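Local coordinates for malate dehydrogenase (Picrophilus torridus, PDB 4BGV), which catalyses the reversible, NAD-dependent oxidation of malate to oxaloacetate, probably working as a tetramer in the tricarboxylic acid cycle, at residues 146-149 against 150-154; 160-164 against 165-169; 200-204 against 205-209; 234-237 against 238-241. One frame throughout, in Å; residues are numbered along the deposited sequence.

Overall arrangement
The four contacts are all local, each made within a few residues, and they follow one another along the chain in numerical order. Contact 1 lies near the centre of the chain, where strand 145-147, last in order across this chain's parallel Rossmann sheet, leads into helix 150-165. Contact 4, on helix 232-246, has its centre about 8 Å from that of contact 1, and Ser-151 joins Ser-237 between them. Contact 2 closes the far end of helix 150-165, centre about 20 Å from that of contact 1, and touches contact 3, the start of helix 204-215. One helix thus runs from the probable active-site region to a periphery where both outer contacts meet the third subunit.

Contact 1 (146-149 against 150-154); sequences IGLG and GSLDS
The flat peptide carbonyl of Gly-149 is approached from three directions by the first turn of helix 150-165. Over one face lies the carboxylate of Asp-153, whose OD2 is 3.7 Å from Gly-149 O. On the other side of the plane, Leu-152 N makes a weak hydrogen bond to the same oxygen at 3.1 Å. In the carbonyl plane itself comes Asp-153 N, 3.2 Å from Gly-149 O in a nearly straight bond (N-H...O 170°). Gly-149 is the N-cap residue, and with no side chain to offer, it engages the helix through its backbone. A second carbonyl, that of Gly-150, is gripped from opposite faces by Ser-154 N and by Ser-154 OG, the hydroxyl at 2.8 Å.

Leu-148 covers the apolar flank. With CG anti to its own backbone N (chi1 171°), the side chain swings CD1 alongside the helix, where it rests 3.9 Å from Ser-151 CB and 4.2 Å from Leu-152 CB. One water molecule takes the N-H groups of Gly-149 and Ser-151, accepting from each N at 2.9 Å, and so bridges the turn where an N-cap side chain is lacking.

The segment 146-149 leaves the parallel sheet, and the helix then sends Asp-153 toward His-180, which by similarity is the proton acceptor. Asp-153 OD2 is hydrogen-bonded to His-180 ND1, the aspartate-histidine pair familiar in the lactate and malate dehydrogenases. The bond from Asp-153 N to Gly-149 O thus fixes the very turn that carries the second-shell carboxylate, which is consistent with Asp-153 orienting the histidine ring.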
loop_
_atom_site.group_PDB
_atom_site.type_symbol
_atom_site.label_atom_id
_atom_site.label_comp_id
_atom_site.label_asym_id
_atom_site.label_seq_id
_atom_site.Cartn_x
_atom_site.Cartn_y
_atom_site.Cartn_z
ATOM N N ILE A 146 17.035 -21.104 -3.141
ATOM C CA ILE A 146 17.829 -20.017 -2.549
ATOM C C ILE A 146 17.669 -19.983 -1.029
ATOM O O ILE A 146 16.632 -20.371 -0.508
ATOM C CB ILE A 146 17.472 -18.632 -3.159
ATOM C CG1 ILE A 146 16.003 -18.285 -2.932
ATOM C CG2 ILE A 146 17.764 -18.623 -4.661
ATOM C CD1 ILE A 146 15.613 -16.904 -3.531
ATOM N N GLY A 147 18.704 -19.519 -0.325
ATOM C CA GLY A 147 18.685 -19.464 1.124
ATOM C C GLY A 147 18.667 -18.041 1.673
ATOM O O GLY A 147 19.336 -17.155 1.146
ATOM N N LEU A 148 17.890 -17.819 2.728
ATOM C CA LEU A 148 17.864 -16.520 3.398
ATOM C C LEU A 148 19.221 -16.232 4.021
ATOM O O LEU A 148 19.758 -17.054 4.740
ATOM C CB LEU A 148 16.805 -16.496 4.507
ATOM C CG LEU A 148 16.884 -15.253 5.391
ATOM C CD1 LEU A 148 16.450 -13.985 4.631
ATOM C CD2 LEU A 148 16.073 -15.445 6.696
ATOM N N GLY A 149 19.767 -15.057 3.754
ATOM C CA GLY A 149 20.989 -14.655 4.414
ATOM C C GLY A 149 21.096 -13.153 4.347
ATOM O O GLY A 149 20.691 -12.445 5.279
ATOM N N GLY A 150 21.615 -12.673 3.224
ATOM C CA GLY A 150 21.871 -11.255 3.027
ATOM C C GLY A 150 20.647 -10.356 3.140
ATOM O O GLY A 150 20.779 -9.189 3.494
ATOM N N SER A 151 19.458 -10.863 2.819
ATOM C CA SER A 151 18.272 -10.020 2.891
ATOM C C SER A 151 18.089 -9.517 4.319
ATOM O O SER A 151 17.723 -8.359 4.550
ATOM C CB SER A 151 17.009 -10.774 2.431
ATOM O OG SER A 151 15.901 -9.878 2.394
ATOM N N LEU A 152 18.364 -10.399 5.275
ATOM C CA LEU A 152 18.200 -10.083 6.691
ATOM C C LEU A 152 19.387 -9.288 7.246
ATOM O O LEU A 152 19.200 -8.295 7.941
ATOM C CB LEU A 152 17.994 -11.354 7.506
ATOM C CG LEU A 152 17.908 -11.186 9.030
ATOM C CD1 LEU A 152 16.765 -10.236 9.422
ATOM C CD2 LEU A 152 17.733 -12.551 9.697
ATOM N N ASP A 153 20.607 -9.715 6.943
ATOM C CA ASP A 153 21.757 -8.969 7.441
ATOM C C ASP A 153 21.741 -7.547 6.899
ATOM O O ASP A 153 22.080 -6.607 7.614
ATOM C CB ASP A 153 23.081 -9.659 7.097
ATOM C CG ASP A 153 23.244 -10.976 7.822
ATOM O OD1 ASP A 153 22.809 -11.058 8.998
ATOM O OD2 ASP A 153 23.805 -11.923 7.223
ATOM N N SER A 154 21.338 -7.395 5.639
ATOM C CA SER A 154 21.361 -6.067 5.032
ATOM C C SER A 154 20.291 -5.172 5.630
ATOM O O SER A 154 20.521 -3.973 5.801
ATOM C CB SER A 154 21.253 -6.107 3.500
ATOM O OG SER A 154 19.976 -6.537 3.091
HETATM O O HOH W 1 18.932 -13.385 1.582
#

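Contact 2 (160-164 against 165-169); sequences FLAQE and LNVSF
Ala-162, Val-167 and Phe-169 meet at a Schellman motif, the classic way of ending a helix. Its 6-to-1 bond runs from Val-167 N to Ala-162 O at 3.1 Å, and its companion, from Asn-166 N to Gln-163 O at 3.5 Å, is weak. Asn-166 supplies the positive phi (52°) that turns the chain back, so that Val-167 lies beside the helix it has just left.

The characteristic apolar pair of the motif follows, with Ala-162 CB 4.3 Å from Val-167 CG2. That methyl group of alanine is packed tightly, since Val-167 O also stands 3.4 Å from Ala-162 CB. With CG anti to its carbonyl carbon (chi1 -61°), Phe-169 carries its ring back toward the helix, and Ala-162 CB and Gln-163 CG approach it obliquely. The amide plane of Gln-163 is inclined to that ring by 34°, and the glutamine touches through its aliphatic part.

Lys-279 of the third subunit hydrogen-bonds the carbonyl oxygens of Leu-165 and Asn-166, while Asp-56 of the second subunit takes Ser-168 OG and Phe-169 N, so the helix end sits between two neighbours. On the ring, CD1 of Phe-169 is 3.4 Å from Ala-162 CB, and CE1 of Phe-169 is 4.2 Å from Gln-163 CG.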
loop_
_atom_site.group_PDB
_atom_site.type_symbol
_atom_site.label_atom_id
_atom_site.label_comp_id
_atom_site.label_asym_id
_atom_site.label_seq_id
_atom_site.Cartn_x
_atom_site.Cartn_y
_atom_site.Cartn_z
ATOM N N PHE A 160 20.712 0.263 11.268
ATOM C CA PHE A 160 21.727 0.839 12.148
ATOM C C PHE A 160 22.370 2.085 11.524
ATOM O O PHE A 160 22.589 3.109 12.205
ATOM C CB PHE A 160 22.808 -0.198 12.491
ATOM C CG PHE A 160 22.271 -1.492 13.078
ATOM C CD1 PHE A 160 21.116 -1.508 13.854
ATOM C CD2 PHE A 160 22.941 -2.693 12.859
ATOM C CE1 PHE A 160 20.630 -2.707 14.398
ATOM C CE2 PHE A 160 22.463 -3.896 13.392
ATOM C CZ PHE A 160 21.304 -3.902 14.165
ATOM N N LEU A 161 22.689 1.994 10.236
ATOM C CA LEU A 161 23.266 3.127 9.512
ATOM C C LEU A 161 22.293 4.308 9.462
ATOM O O LEU A 161 22.679 5.463 9.687
ATOM C CB LEU A 161 23.630 2.710 8.087
ATOM C CG LEU A 161 24.838 1.794 7.899
ATOM C CD1 LEU A 161 24.907 1.308 6.454
ATOM C CD2 LEU A 161 26.116 2.547 8.261
ATOM N N ALA A 162 21.033 4.017 9.151
ATOM C CA ALA A 162 20.039 5.071 9.004
ATOM C C ALA A 162 19.818 5.792 10.327
ATOM O O ALA A 162 19.702 7.012 10.369
ATOM C CB ALA A 162 18.724 4.490 8.479
ATOM N N GLN A 163 19.796 5.046 11.424
ATOM C CA GLN A 163 19.619 5.702 12.704
ATOM C C GLN A 163 20.856 6.498 13.099
ATOM O O GLN A 163 20.739 7.559 13.697
ATOM C CB GLN A 163 19.174 4.712 13.787
ATOM C CG GLN A 163 17.778 4.123 13.462
ATOM C CD GLN A 163 16.877 3.928 14.684
ATOM O OE1 GLN A 163 15.775 4.502 14.769
ATOM N NE2 GLN A 163 17.323 3.094 15.616
ATOM N N GLU A 164 22.037 6.002 12.738
ATOM C CA GLU A 164 23.263 6.707 13.088
ATOM C C GLU A 164 23.388 8.027 12.322
ATOM O O GLU A 164 23.863 9.020 12.866
ATOM C CB GLU A 164 24.484 5.835 12.825
ATOM C CG GLU A 164 25.773 6.402 13.394
ATOM C CD GLU A 164 25.820 6.301 14.904
ATOM O OE1 GLU A 164 25.225 5.356 15.464
ATOM O OE2 GLU A 164 26.436 7.177 15.530
ATOM N N LEU A 165 22.948 8.025 11.068
ATOM C CA LEU A 165 23.034 9.193 10.193
ATOM C C LEU A 165 21.750 10.022 10.146
ATOM O O LEU A 165 21.721 11.086 9.514
ATOM C CB LEU A 165 23.426 8.757 8.779
ATOM C CG LEU A 165 24.894 8.323 8.664
ATOM C CD1 LEU A 165 25.140 7.542 7.388
ATOM C CD2 LEU A 165 25.814 9.538 8.737
ATOM N N ASN A 166 20.712 9.553 10.845
ATOM C CA ASN A 166 19.400 10.205 10.852
ATOM C C ASN A 166 18.890 10.457 9.428
ATOM O O ASN A 166 18.609 11.601 9.039
ATOM C CB ASN A 166 19.431 11.519 11.640
ATOM C CG ASN A 166 18.031 12.047 11.953
ATOM O OD1 ASN A 166 17.067 11.278 12.040
ATOM N ND2 ASN A 166 17.915 13.365 12.122
ATOM N N VAL A 167 18.805 9.383 8.654
ATOM C CA VAL A 167 18.327 9.455 7.283
ATOM C C VAL A 167 17.278 8.381 7.067
ATOM O O VAL A 167 17.184 7.431 7.841
ATOM C CB VAL A 167 19.476 9.256 6.237
ATOM C CG1 VAL A 167 20.452 10.435 6.238
ATOM C CG2 VAL A 167 20.222 7.948 6.493
ATOM N N SER A 168 16.508 8.523 5.993
ATOM C CA SER A 168 15.458 7.567 5.645
ATOM C C SER A 168 16.044 6.170 5.456
ATOM O O SER A 168 17.114 6.022 4.870
ATOM C CB SER A 168 14.784 7.992 4.338
ATOM O OG SER A 168 13.900 6.975 3.863
ATOM N N PHE A 169 15.325 5.149 5.927
ATOM C CA PHE A 169 15.744 3.773 5.697
ATOM C C PHE A 169 15.766 3.464 4.205
ATOM O O PHE A 169 16.505 2.592 3.759
ATOM C CB PHE A 169 14.818 2.776 6.403
ATOM C CG PHE A 169 14.770 2.931 7.895
ATOM C CD1 PHE A 169 15.886 2.623 8.676
ATOM C CD2 PHE A 169 13.608 3.350 8.528
ATOM C CE1 PHE A 169 15.849 2.746 10.038
ATOM C CE2 PHE A 169 13.557 3.465 9.903
ATOM C CZ PHE A 169 14.682 3.172 10.670
#

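Contact 3 (200-204 against 205-209); sequences DLLPR and EKIDE
Arg-204, in the first turn of helix 204-215, reaches along the surface to Asp-208 one turn further on. Its CB points away from the helix that follows, but bends at chi2 and chi3 (61° and 53°) fold the chain back toward the carboxylate. CG comes first, 3.7 Å from Asp-208 OD2. CD then comes obliquely to both oxygens, 3.2 Å from Asp-208 OD1. NE and CZ pass at a greater distance, and the tip completes the salt bridge, with NH1 of Arg-204 3.1 Å from OD1 of Asp-208 (N-H...O 163°). The oxygen lies at the guanidinium edge, near its plane, and is met on its syn side, although the two flat groups are steeply inclined to each other. NH2 goes to a second acid, Glu-199.

Beneath this pair the backbone bonds begin: Asp-208 N to Arg-204 O at 2.8 Å, and Ile-207 N to the N-cap carbonyl, Pro-203 O, at 3.1 Å. Leu-202 CB packs on Ile-207 CG1 at 3.8 Å, joining the residue before the N-cap to the fourth after it, which is a hydrophobic staple.

The start of the helix is therefore fastened by apolar contact on one flank and by charge on another. Held between Asp-208 and Glu-199, the arginine would favour the ionised form of both acids, an effect probably tempered by solvent at this exposed position.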
loop_
_atom_site.group_PDB
_atom_site.type_symbol
_atom_site.label_atom_id
_atom_site.label_comp_id
_atom_site.label_asym_id
_atom_site.label_seq_id
_atom_site.Cartn_x
_atom_site.Cartn_y
_atom_site.Cartn_z
ATOM N N ASP A 200 32.596 8.242 3.705
ATOM C CA ASP A 200 32.642 9.699 3.654
ATOM C C ASP A 200 31.745 10.337 4.706
ATOM O O ASP A 200 31.798 11.542 4.899
ATOM C CB ASP A 200 32.194 10.218 2.285
ATOM C CG ASP A 200 33.121 9.794 1.168
ATOM O OD1 ASP A 200 34.224 9.298 1.469
ATOM O OD2 ASP A 200 32.743 9.951 -0.010
ATOM N N LEU A 201 30.917 9.534 5.372
ATOM C CA LEU A 201 29.862 10.071 6.227
ATOM C C LEU A 201 30.057 9.737 7.708
ATOM O O LEU A 201 29.574 10.458 8.575
ATOM C CB LEU A 201 28.495 9.564 5.748
ATOM C CG LEU A 201 28.049 9.990 4.342
ATOM C CD1 LEU A 201 26.712 9.359 3.965
ATOM C CD2 LEU A 201 27.959 11.509 4.268
ATOM N N LEU A 202 30.752 8.639 7.985
ATOM C CA LEU A 202 30.947 8.156 9.353
ATOM C C LEU A 202 32.409 7.803 9.592
ATOM O O LEU A 202 33.091 7.353 8.674
ATOM C CB LEU A 202 30.079 6.918 9.605
ATOM C CG LEU A 202 28.563 7.093 9.723
ATOM C CD1 LEU A 202 27.837 5.736 9.684
ATOM C CD2 LEU A 202 28.212 7.842 10.993
ATOM N N PRO A 203 32.897 8.001 10.834
ATOM C CA PRO A 203 34.251 7.565 11.197
ATOM C C PRO A 203 34.347 6.047 11.103
ATOM O O PRO A 203 33.369 5.343 11.349
ATOM C CB PRO A 203 34.389 8.005 12.655
ATOM C CG PRO A 203 33.334 9.049 12.854
ATOM C CD PRO A 203 32.220 8.701 11.936
ATOM N N ARG A 204 35.518 5.552 10.723
ATOM C CA ARG A 204 35.741 4.115 10.601
ATOM C C ARG A 204 35.346 3.364 11.876
ATOM O O ARG A 204 34.750 2.285 11.811
ATOM C CB ARG A 204 37.205 3.852 10.233
ATOM C CG ARG A 204 37.719 2.444 10.514
ATOM C CD ARG A 204 36.966 1.367 9.746
ATOM N NE ARG A 204 36.903 1.616 8.311
ATOM C CZ ARG A 204 36.370 0.767 7.438
ATOM N NH1 ARG A 204 35.864 -0.385 7.865
ATOM N NH2 ARG A 204 36.351 1.063 6.143
ATOM N N GLU A 205 35.661 3.947 13.026
ATOM C CA GLU A 205 35.348 3.327 14.308
ATOM C C GLU A 205 33.853 3.047 14.432
ATOM O O GLU A 205 33.454 1.968 14.881
ATOM C CB GLU A 205 35.799 4.212 15.465
ATOM C CG GLU A 205 36.383 3.432 16.620
ATOM C CD GLU A 205 35.509 2.258 17.020
ATOM O OE1 GLU A 205 34.462 2.494 17.654
ATOM O OE2 GLU A 205 35.858 1.103 16.689
ATOM N N LYS A 206 33.037 4.018 14.030
ATOM C CA LYS A 206 31.587 3.861 14.102
ATOM C C LYS A 206 31.094 2.814 13.110
ATOM O O LYS A 206 30.174 2.038 13.415
ATOM C CB LYS A 206 30.879 5.198 13.866
ATOM C CG LYS A 206 29.369 5.109 13.987
ATOM C CD LYS A 206 28.942 4.547 15.351
ATOM C CE LYS A 206 29.350 5.461 16.502
ATOM N NZ LYS A 206 28.819 4.948 17.814
ATOM N N ILE A 207 31.692 2.789 11.920
ATOM C CA ILE A 207 31.315 1.803 10.909
ATOM C C ILE A 207 31.657 0.400 11.413
ATOM O O ILE A 207 30.866 -0.529 11.265
ATOM C CB ILE A 207 31.996 2.082 9.551
ATOM C CG1 ILE A 207 31.453 3.393 8.951
ATOM C CG2 ILE A 207 31.773 0.924 8.563
ATOM C CD1 ILE A 207 32.270 3.914 7.751
ATOM N N ASP A 208 32.830 0.250 12.030
ATOM C CA ASP A 208 33.195 -1.049 12.582
ATOM C C ASP A 208 32.204 -1.495 13.662
ATOM O O ASP A 208 31.873 -2.678 13.755
ATOM C CB ASP A 208 34.627 -1.039 13.126
ATOM C CG ASP A 208 35.660 -0.939 12.019
ATOM O OD1 ASP A 208 35.287 -1.136 10.842
ATOM O OD2 ASP A 208 36.840 -0.678 12.321
ATOM N N GLU A 209 31.738 -0.553 14.479
ATOM C CA GLU A 209 30.753 -0.855 15.518
ATOM C C GLU A 209 29.462 -1.380 14.910
ATOM O O GLU A 209 28.858 -2.334 15.407
ATOM C CB GLU A 209 30.444 0.398 16.344
ATOM C CG GLU A 209 31.596 0.901 17.191
ATOM C CD GLU A 209 31.246 2.176 17.951
ATOM O OE1 GLU A 209 30.121 2.686 17.779
ATOM O OE2 GLU A 209 32.092 2.670 18.725
#

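Contact 4 (234-237 against 238-241)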
loop_
_atom_site.group_PDB
_atom_site.type_symbol
_atom_site.label_atom_id
_atom_site.label_comp_id
_atom_site.label_asym_id
_atom_site.label_seq_id
_atom_site.Cartn_x
_atom_site.Cartn_y
_atom_site.Cartn_z
ATOM N N PRO A 234 13.136 -10.950 10.020
ATOM C CA PRO A 234 13.251 -12.110 9.129
ATOM C C PRO A 234 12.007 -12.296 8.253
ATOM O O PRO A 234 12.154 -12.544 7.066
ATOM C CB PRO A 234 13.381 -13.279 10.108
ATOM C CG PRO A 234 14.083 -12.668 11.304
ATOM C CD PRO A 234 13.456 -11.306 11.420
ATOM N N GLY A 235 10.812 -12.133 8.809
ATOM C CA GLY A 235 9.599 -12.337 8.025
ATOM C C GLY A 235 9.520 -11.505 6.747
ATOM O O GLY A 235 9.227 -12.024 5.667
ATOM N N ILE A 236 9.783 -10.207 6.856
ATOM C CA ILE A 236 9.757 -9.358 5.665
ATOM C C ILE A 236 10.983 -9.614 4.772
ATOM O O ILE A 236 10.880 -9.553 3.556
ATOM C CB ILE A 236 9.544 -7.843 6.004
ATOM C CG1 ILE A 236 9.448 -6.994 4.724
ATOM C CG2 ILE A 236 10.636 -7.295 6.963
ATOM C CD1 ILE A 236 8.249 -7.322 3.858
ATOM N N SER A 237 12.127 -9.942 5.369
ATOM C CA SER A 237 13.331 -10.248 4.577
ATOM C C SER A 237 13.108 -11.468 3.674
ATOM O O SER A 237 13.579 -11.519 2.539
ATOM C CB SER A 237 14.541 -10.490 5.494
ATOM O OG SER A 237 14.823 -9.329 6.255
ATOM N N ILE A 238 12.357 -12.431 4.192
ATOM C CA ILE A 238 12.009 -13.633 3.450
ATOM C C ILE A 238 10.955 -13.314 2.390
ATOM O O ILE A 238 11.074 -13.735 1.229
ATOM C CB ILE A 238 11.461 -14.694 4.413
ATOM C CG1 ILE A 238 12.569 -15.160 5.371
ATOM C CG2 ILE A 238 10.842 -15.865 3.645
ATOM C CD1 ILE A 238 11.989 -15.801 6.643
ATOM N N ALA A 239 9.930 -12.562 2.783
ATOM C CA ALA A 239 8.852 -12.221 1.845
ATOM C C ALA A 239 9.354 -11.452 0.618
ATOM O O ALA A 239 8.861 -11.672 -0.487
ATOM C CB ALA A 239 7.744 -11.446 2.550
ATOM N N VAL A 240 10.329 -10.555 0.784
ATOM C CA VAL A 240 10.814 -9.833 -0.403
ATOM C C VAL A 240 11.483 -10.792 -1.393
ATOM O O VAL A 240 11.420 -10.583 -2.601
ATOM C CB VAL A 240 11.726 -8.617 -0.068
ATOM C CG1 VAL A 240 10.941 -7.561 0.717
ATOM C CG2 VAL A 240 12.981 -9.049 0.670
ATOM N N MET A 241 12.117 -11.845 -0.884
ATOM C CA MET A 241 12.682 -12.886 -1.754
ATOM C C MET A 241 11.572 -13.680 -2.448
ATOM O O MET A 241 11.622 -13.896 -3.658
ATOM C CB MET A 241 13.552 -13.857 -0.958
ATOM C CG MET A 241 14.854 -13.248 -0.452
ATOM S SD MET A 241 15.637 -14.236 0.851
ATOM C CE MET A 241 16.116 -15.728 -0.033
#
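In Ile-238 the first torsion (chi1 -66°) sets CG1 beside the backbone N and turns the branch back onto Pro-234, one helical turn earlier. CG1 of Ile-238 lies 3.1 Å from Pro-234 O, and CD1 of Ile-238 is 3.3 Å from the same oxygen, a close fit of methylene and methyl against a carbonyl. Ile-236 takes the other choice: CG1 is anti to N (chi1 -177°), and chi2 of 64° bends CD1 forward along the helix until it stands 4.1 Å from Val-240 CG1.

Ordinary i to i+4 bonds run beneath these branches. Ile-238 N donates to Pro-234 O at 2.9 Å, Ala-239 N to Gly-235 O at 3.0 Å, and Val-240 N to Ile-236 O at 3.0 Å. Val-240 CG2 packs 3.2 Å from Ser-237 O, whose hydrogen-bond donor is Ser-151 OG of helix 150-165. The hydroxyl of Ser-237 turns back along its own helix to Ala-233 O.

All eight residues are buried, and each flank of helix 232-246 has its own neighbour. Ile-238 faces helix 12-23 and touches Val-13 and Val-123, both assigned to NAD binding by similarity. Pro-234 and Ser-237 lie on Leu-152 of helix 150-165, Met-241 reaches Cys-255 of strand 251-259, and His-52 and Trp-53 of the second subunit pack against Val-240 and Ile-236.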